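Local coordinates for protein Alpha/beta hydrolase (Legionella pneumophila subsp. pneumophila str. Philadelphia 1, PDB 4EZI) that adopts the alpha/beta-hydrolase fold and may act as a lipase on triacylglycerols, although its function has not been established, at residues E150-R154 against L155-I159; G202-E205 against T206-V210. All blocks are in the same frame, centred on the assembly; numbering follows the deposited sequence. Where two conformers were deposited one is given.

Interaction 1 of 2, residues E150-R154 against L155-I159; sequences ELANR and LHYPI
Leu155 lies against Leu151, one turn earlier in the chain, just where helix 134-154 gives out. Followed outward, its CB and CG both pack on the carbonyl oxygen of Leu151, with CG 3.5 Å from Leu151 O. CD1 then continues to the isobutyl end of Leu151, 3.7 Å from that residue's CD1 and 3.9 Å from its CG. In Leu151, chi1 of 178° puts CG anti to the backbone N, and chi2 of 66° then turns CD1 to Leu155; the two branched ends cross at a slant. Both leucines also reach Met66 of strand 57-67 and Tyr44 of strand 41-51, so the end of the helix is seated on the antiparallel part of the central sheet.

The backbone closes in a Schellman motif. His156 takes a positive phi of 56° and turns the chain, and Tyr157 N comes back to Ala152 O at 2.9 Å in an almost straight bond. His156 N binds Asn153 O from above the carbonyl plane, while Leu155 N keeps its helical bond to Leu151 O and adds a weak one to Ala152 O. Beyond the turn, Ala152 CB packs on Tyr157 CB at 4.1 Å and more loosely on Ile159 CG2. The Tyr157 ring leads away from the helix, and its OH is hydrogen-bonded to Pro67 O, tying the loop to the end of strand 57-67.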
ATOM      1  N   GLU A 150      15.401  -8.399  11.246  1.00  9.29           N
ATOM      2  CA  GLU A 150      16.557  -8.107  12.103  1.00 10.06           C
ATOM      3  C   GLU A 150      16.148  -7.773  13.536  1.00  9.54           C
ATOM      4  O   GLU A 150      16.782  -8.222  14.506  1.00 10.30           O
ATOM      5  CB  GLU A 150      17.409  -6.963  11.543  1.00 11.24           C
ATOM      6  CG  GLU A 150      18.080  -7.259  10.207  1.00 11.41           C
ATOM      7  CD  GLU A 150      18.743  -6.047   9.577  1.00 14.30           C
ATOM      8  OE1 GLU A 150      19.192  -5.152  10.312  1.00 17.46           O
ATOM      9  OE2 GLU A 150      18.828  -5.988   8.321  1.00 19.38           O
ATOM     10  N   LEU A 151      15.100  -6.967  13.678  1.00  9.34           N
ATOM     11  CA  LEU A 151      14.580  -6.656  15.023  1.00  8.77           C
ATOM     12  C   LEU A 151      14.162  -7.913  15.756  1.00  9.22           C
ATOM     13  O   LEU A 151      14.540  -8.114  16.928  1.00 10.02           O
ATOM     14  CB  LEU A 151      13.431  -5.651  14.922  1.00 10.40           C
ATOM     15  CG  LEU A 151      12.773  -5.298  16.254  1.00 11.86           C
ATOM     16  CD1 LEU A 151      13.741  -4.549  17.169  1.00 15.90           C
ATOM     17  CD2 LEU A 151      11.473  -4.511  15.992  1.00 14.65           C
ATOM     18  N   ALA A 152      13.412  -8.771  15.083  1.00  9.13           N
ATOM     19  CA  ALA A 152      12.973 -10.004  15.735  1.00 10.00           C
ATOM     20  C   ALA A 152      14.174 -10.843  16.163  1.00 10.05           C
ATOM     21  O   ALA A 152      14.169 -11.389  17.276  1.00 11.55           O
ATOM     22  CB  ALA A 152      12.027 -10.794  14.810  1.00 12.54           C
ATOM     23  N   ASN A 153      15.232 -10.891  15.348  1.00 10.58           N
ATOM     24  CA  ASN A 153      16.448 -11.652  15.728  1.00 12.10           C
ATOM     25  C   ASN A 153      17.099 -11.037  16.961  1.00 11.17           C
ATOM     26  O   ASN A 153      17.512 -11.748  17.878  1.00 11.96           O
ATOM     27  CB  ASN A 153      17.425 -11.727  14.568  0.50 13.69           C
ATOM     28  CG  ASN A 153      18.672 -12.537  14.902  0.50 16.73           C
ATOM     29  OD1 ASN A 153      18.601 -13.564  15.585  0.50 19.25           O
ATOM     30  ND2 ASN A 153      19.819 -12.080  14.410  0.50 19.10           N
ATOM     31  N   ARG A 154      17.207  -9.718  16.977  1.00 10.47           N
ATOM     32  CA  ARG A 154      17.812  -9.027  18.117  1.00 10.79           C
ATOM     33  C   ARG A 154      17.032  -9.243  19.409  1.00 11.03           C
ATOM     34  O   ARG A 154      17.617  -9.251  20.494  1.00 12.41           O
ATOM     35  CB  ARG A 154      17.945  -7.542  17.827  1.00 11.19           C
ATOM     36  CG  ARG A 154      19.036  -7.242  16.812  1.00 11.48           C
ATOM     37  CD  ARG A 154      18.902  -5.853  16.290  1.00 13.16           C
ATOM     38  NE  ARG A 154      19.966  -5.447  15.362  1.00 14.71           N
ATOM     39  CZ  ARG A 154      21.100  -4.828  15.692  1.00 14.64           C
ATOM     40  NH1 ARG A 154      21.395  -4.561  16.961  1.00 15.17           N
ATOM     41  NH2 ARG A 154      21.957  -4.486  14.739  1.00 16.24           N
ATOM     42  N   LEU A 155      15.724  -9.415  19.306  1.00  9.77           N
ATOM     43  CA  LEU A 155      14.856  -9.604  20.461  1.00 10.57           C
ATOM     44  C   LEU A 155      14.574 -11.065  20.791  1.00 10.03           C
ATOM     45  O   LEU A 155      13.797 -11.338  21.696  1.00 11.17           O
ATOM     46  CB  LEU A 155      13.535  -8.833  20.267  1.00 10.78           C
ATOM     47  CG  LEU A 155      13.693  -7.318  20.227  1.00 11.64           C
ATOM     48  CD1 LEU A 155      12.358  -6.656  19.937  1.00 13.40           C
ATOM     49  CD2 LEU A 155      14.242  -6.832  21.578  1.00 15.22           C
ATOM     50  N   HIS A 156      15.202 -11.986  20.065  1.00 10.29           N
ATOM     51  CA  HIS A 156      15.004 -13.428  20.229  1.00 11.92           C
ATOM     52  C   HIS A 156      13.537 -13.800  20.078  1.00 12.84           C
ATOM     53  O   HIS A 156      13.015 -14.653  20.813  1.00 16.09           O
ATOM     54  CB  HIS A 156      15.501 -13.942  21.593  1.00 12.86           C
ATOM     55  CG  HIS A 156      16.973 -13.843  21.796  1.00 14.34           C
ATOM     56  ND1 HIS A 156      17.649 -14.707  22.633  1.00 16.13           N
ATOM     57  CD2 HIS A 156      17.904 -12.991  21.308  1.00 15.08           C
ATOM     58  CE1 HIS A 156      18.929 -14.387  22.647  1.00 18.40           C
ATOM     59  NE2 HIS A 156      19.114 -13.349  21.858  1.00 17.05           N
ATOM     60  N   TYR A 157      12.863 -13.185  19.117  1.00 12.44           N
ATOM     61  CA  TYR A 157      11.444 -13.440  18.876  1.00 11.75           C
ATOM     62  C   TYR A 157      11.393 -14.438  17.754  1.00 13.98           C
ATOM     63  O   TYR A 157      11.710 -14.093  16.650  1.00 14.88           O
ATOM     64  CB  TYR A 157      10.768 -12.135  18.462  1.00 12.88           C
ATOM     65  CG  TYR A 157       9.258 -12.199  18.402  1.00 10.32           C
ATOM     66  CD1 TYR A 157       8.509 -12.176  19.560  1.00 12.85           C
ATOM     67  CD2 TYR A 157       8.600 -12.324  17.185  1.00 11.60           C
ATOM     68  CE1 TYR A 157       7.138 -12.209  19.523  1.00 11.18           C
ATOM     69  CE2 TYR A 157       7.236 -12.368  17.140  1.00 11.70           C
ATOM     70  CZ  TYR A 157       6.501 -12.317  18.307  1.00  9.63           C
ATOM     71  OH  TYR A 157       5.130 -12.373  18.229  1.00 11.67           O
ATOM     72  N   PRO A 158      11.049 -15.698  18.036  1.00 18.10           N
ATOM     73  CA  PRO A 158      11.149 -16.606  16.908  1.00 18.42           C
ATOM     74  C   PRO A 158       9.947 -16.454  15.999  1.00 16.64           C
ATOM     75  O   PRO A 158       8.857 -16.287  16.441  1.00 19.16           O
ATOM     76  CB  PRO A 158      11.162 -17.986  17.564  1.00 20.63           C
ATOM     77  CG  PRO A 158      10.413 -17.776  18.831  1.00 21.56           C
ATOM     78  CD  PRO A 158      10.957 -16.452  19.300  1.00 18.02           C
ATOM     79  N   ILE A 159      10.218 -16.553  14.735  1.00 15.90           N
ATOM     80  CA  ILE A 159       9.227 -16.447  13.704  1.00 14.16           C
ATOM     81  C   ILE A 159       9.305 -17.711  12.882  1.00 14.28           C
ATOM     82  O   ILE A 159      10.327 -18.406  12.877  1.00 19.05           O
ATOM     83  CB  ILE A 159       9.497 -15.190  12.848  1.00 14.61           C
ATOM     84  CG1 ILE A 159      10.974 -15.135  12.454  1.00 20.16           C
ATOM     85  CG2 ILE A 159       9.135 -13.902  13.600  1.00 15.71           C
ATOM     86  CD1 ILE A 159      11.266 -14.226  11.314  1.00 26.23           C
TER

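Interaction 2 of 2, residues G202-E205 against T206-V210; sequences GWEE and TMHFV
The six-membered ring of Trp203 carries the side chain of Met207, a selenomethionine, on one face. Met207 CG sits 3.6 Å from the ring centroid and only 8° off its normal, a CH-pi contact. From there the chain bends at chi2 (-61°), and SE lies obliquely at 4.2 Å from the same centroid, a Met-aromatic contact, with CE continuing to Trp203 CZ3. Phe299 makes an edge-to-face contact with the indole, while Leu222 and Ile284 pack on Met207.

One residue further on, the imidazole of His208 has Glu204 CG over one face, 4.0 Å from its centroid. The extended Glu204 chain carries OE2 to 3.5 Å from His208 CE1, the carboxylate standing almost perpendicular to the imidazole. No salt bridge joins them: His208 NE2 is hydrogen-bonded to Ile285 O, and Glu204 OE2 has a long, weak ion pair with Lys287.

At the start of the helix, Gly202 O is gripped twice by Thr206, whose N and OG1 are each 2.9 Å away and approach from opposite faces of the carbonyl plane. The OG1 bond is possible because chi1 of -59° sets the hydroxyl beside the backbone N. Bonds from Met207 N to Trp203 O, His208 N to Glu204 O and Phe209 N to Glu205 O continue the i to i+4 series of an alpha-helix, here helix 203-212 with Gly202 as its N-cap.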
ATOM      1  N   GLY A 202      -3.209  -1.209 -14.338  1.00  9.67           N
ATOM      2  CA  GLY A 202      -3.143  -0.772 -15.723  1.00  9.16           C
ATOM      3  C   GLY A 202      -3.093   0.730 -15.879  1.00  8.60           C
ATOM      4  O   GLY A 202      -3.969   1.458 -15.390  1.00  9.16           O
ATOM      5  N   TRP A 203      -2.087   1.209 -16.600  1.00  8.96           N
ATOM      6  CA  TRP A 203      -1.920   2.641 -16.812  1.00  9.18           C
ATOM      7  C   TRP A 203      -3.120   3.226 -17.558  1.00  9.09           C
ATOM      8  O   TRP A 203      -3.735   4.178 -17.101  1.00  9.75           O
ATOM      9  CB  TRP A 203      -0.631   2.890 -17.580  1.00  9.24           C
ATOM     10  CG  TRP A 203      -0.436   4.308 -17.945  1.00 10.05           C
ATOM     11  CD1 TRP A 203      -0.463   4.839 -19.197  1.00 11.11           C
ATOM     12  CD2 TRP A 203      -0.255   5.411 -17.045  1.00  9.77           C
ATOM     13  NE1 TRP A 203      -0.275   6.202 -19.144  1.00 13.06           N
ATOM     14  CE2 TRP A 203      -0.151   6.576 -17.835  1.00 12.75           C
ATOM     15  CE3 TRP A 203      -0.163   5.538 -15.649  1.00 11.02           C
ATOM     16  CZ2 TRP A 203       0.033   7.835 -17.277  1.00 14.47           C
ATOM     17  CZ3 TRP A 203       0.032   6.781 -15.099  1.00 13.20           C
ATOM     18  CH2 TRP A 203       0.126   7.920 -15.911  1.00 14.93           C
ATOM     19  N   GLU A 204      -3.427   2.661 -18.722  1.00 10.26           N
ATOM     20  CA  GLU A 204      -4.540   3.196 -19.505  1.00 11.34           C
ATOM     21  C   GLU A 204      -5.876   3.066 -18.753  1.00  9.69           C
ATOM     22  O   GLU A 204      -6.684   3.986 -18.713  1.00 10.75           O
ATOM     23  CB  GLU A 204      -4.604   2.530 -20.886  1.00 13.62           C
ATOM     24  CG  GLU A 204      -5.717   3.123 -21.794  1.00 21.44           C
ATOM     25  CD  GLU A 204      -5.773   2.506 -23.190  1.00 29.05           C
ATOM     26  OE1 GLU A 204      -5.092   1.473 -23.438  1.00 28.58           O
ATOM     27  OE2 GLU A 204      -6.510   3.080 -24.036  1.00 34.86           O
ATOM     28  N   GLU A 205      -6.111   1.900 -18.169  1.00 10.16           N
ATOM     29  CA  GLU A 205      -7.359   1.645 -17.451  1.00 10.38           C
ATOM     30  C   GLU A 205      -7.540   2.633 -16.291  1.00 10.18           C
ATOM     31  O   GLU A 205      -8.622   3.199 -16.085  1.00  9.67           O
ATOM     32  CB  GLU A 205      -7.435   0.193 -16.957  1.00 12.56           C
ATOM     33  CG  GLU A 205      -7.555  -0.859 -18.083  1.00 15.94           C
ATOM     34  CD  GLU A 205      -6.263  -1.078 -18.901  1.00 17.61           C
ATOM     35  OE1 GLU A 205      -5.128  -0.753 -18.448  1.00 15.73           O
ATOM     36  OE2 GLU A 205      -6.395  -1.626 -20.035  1.00 22.41           O
ATOM     37  N   THR A 206      -6.486   2.811 -15.516  1.00  9.55           N
ATOM     38  CA  THR A 206      -6.566   3.679 -14.366  1.00  8.87           C
ATOM     39  C   THR A 206      -6.674   5.148 -14.787  1.00  8.49           C
ATOM     40  O   THR A 206      -7.491   5.893 -14.236  1.00  8.57           O
ATOM     41  CB  THR A 206      -5.395   3.416 -13.395  1.00  9.10           C
ATOM     42  OG1 THR A 206      -5.429   2.054 -12.977  1.00 10.23           O
ATOM     43  CG2 THR A 206      -5.489   4.300 -12.147  1.00 10.56           C
HETATM   44  N   MSE A 207      -5.866   5.589 -15.748  1.00  8.49           N
HETATM   45  CA  MSE A 207      -5.949   6.986 -16.169  1.00  9.41           C
HETATM   46  C   MSE A 207      -7.336   7.312 -16.685  1.00  9.52           C
HETATM   47  O   MSE A 207      -7.879   8.382 -16.413  1.00 10.46           O
HETATM   48  CB  MSE A 207      -4.900   7.359 -17.197  1.00 10.30           C
HETATM   49  CG  MSE A 207      -3.530   7.511 -16.594  1.00 11.11           C
HETATM   50 SE   MSE A 207      -3.396   8.897 -15.245  0.75 11.48          SE
HETATM   51  CE  MSE A 207      -3.348   7.740 -13.691  1.00 14.87           C
ATOM     52  N   HIS A 208      -7.892   6.456 -17.529  1.00  9.51           N
ATOM     53  CA  HIS A 208      -9.231   6.739 -18.052  1.00 10.72           C
ATOM     54  C   HIS A 208     -10.231   6.872 -16.916  1.00  9.26           C
ATOM     55  O   HIS A 208     -11.065   7.780 -16.920  1.00 10.77           O
ATOM     56  CB  HIS A 208      -9.609   5.719 -19.103  0.50 11.83           C
ATOM     57  CG  HIS A 208      -8.919   5.938 -20.415  0.50 14.97           C
ATOM     58  ND1 HIS A 208      -9.234   5.207 -21.534  0.50 17.57           N
ATOM     59  CD2 HIS A 208      -7.963   6.820 -20.797  0.50 16.98           C
ATOM     60  CE1 HIS A 208      -8.481   5.607 -22.546  0.50 16.05           C
ATOM     61  NE2 HIS A 208      -7.709   6.591 -22.126  0.50 14.84           N
ATOM     62  N   PHE A 209     -10.189   5.950 -15.952  1.00  8.91           N
ATOM     63  CA  PHE A 209     -11.167   5.910 -14.896  1.00  8.36           C
ATOM     64  C   PHE A 209     -11.048   7.152 -13.999  1.00  8.21           C
ATOM     65  O   PHE A 209     -12.046   7.766 -13.649  1.00 10.06           O
ATOM     66  CB  PHE A 209     -10.973   4.611 -14.131  1.00  9.36           C
ATOM     67  CG  PHE A 209     -12.101   4.248 -13.230  1.00  8.39           C
ATOM     68  CD1 PHE A 209     -13.284   3.784 -13.772  1.00  9.61           C
ATOM     69  CD2 PHE A 209     -11.990   4.347 -11.866  1.00 10.26           C
ATOM     70  CE1 PHE A 209     -14.313   3.376 -12.982  1.00 10.30           C
ATOM     71  CE2 PHE A 209     -13.004   3.935 -11.057  1.00 10.66           C
ATOM     72  CZ  PHE A 209     -14.180   3.440 -11.617  1.00 11.12           C
ATOM     73  N   VAL A 210      -9.826   7.501 -13.617  1.00  7.80           N
ATOM     74  CA  VAL A 210      -9.632   8.567 -12.651  1.00  7.51           C
ATOM     75  C   VAL A 210      -9.833   9.932 -13.314  1.00  7.67           C
ATOM     76  O   VAL A 210     -10.397  10.839 -12.719  1.00  8.58           O
ATOM     77  CB  VAL A 210      -8.272   8.403 -11.925  1.00  8.05           C
ATOM     78  CG1 VAL A 210      -8.074   9.471 -10.893  1.00 10.30           C
ATOM     79  CG2 VAL A 210      -8.184   7.022 -11.257  1.00  9.31           C
TER

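How the interactions relate
Interaction 1 closes a helix and interaction 2 opens one, on opposite sides of the chain's centre; their own centres lie about 42 Å apart, and even their nearest atoms are about 32 Å from each other. Residues 150-159 lead from helix 134-154 toward strand 162-168, which runs straight into the probable nucleophile elbow at Ser169. Residues 202-210 follow strand 193-197, the next strand of the sheet, and pack against helices 218-233, 278-285 and 292-299. Interaction 2 comes near the presumed Ser169-His351-Asp318 triad through Phe209, which does not touch it. Separately, the side chain of Met207 is about 4 Å from a bound di(hydroxyethyl)ether, a polyethylene glycol fragment.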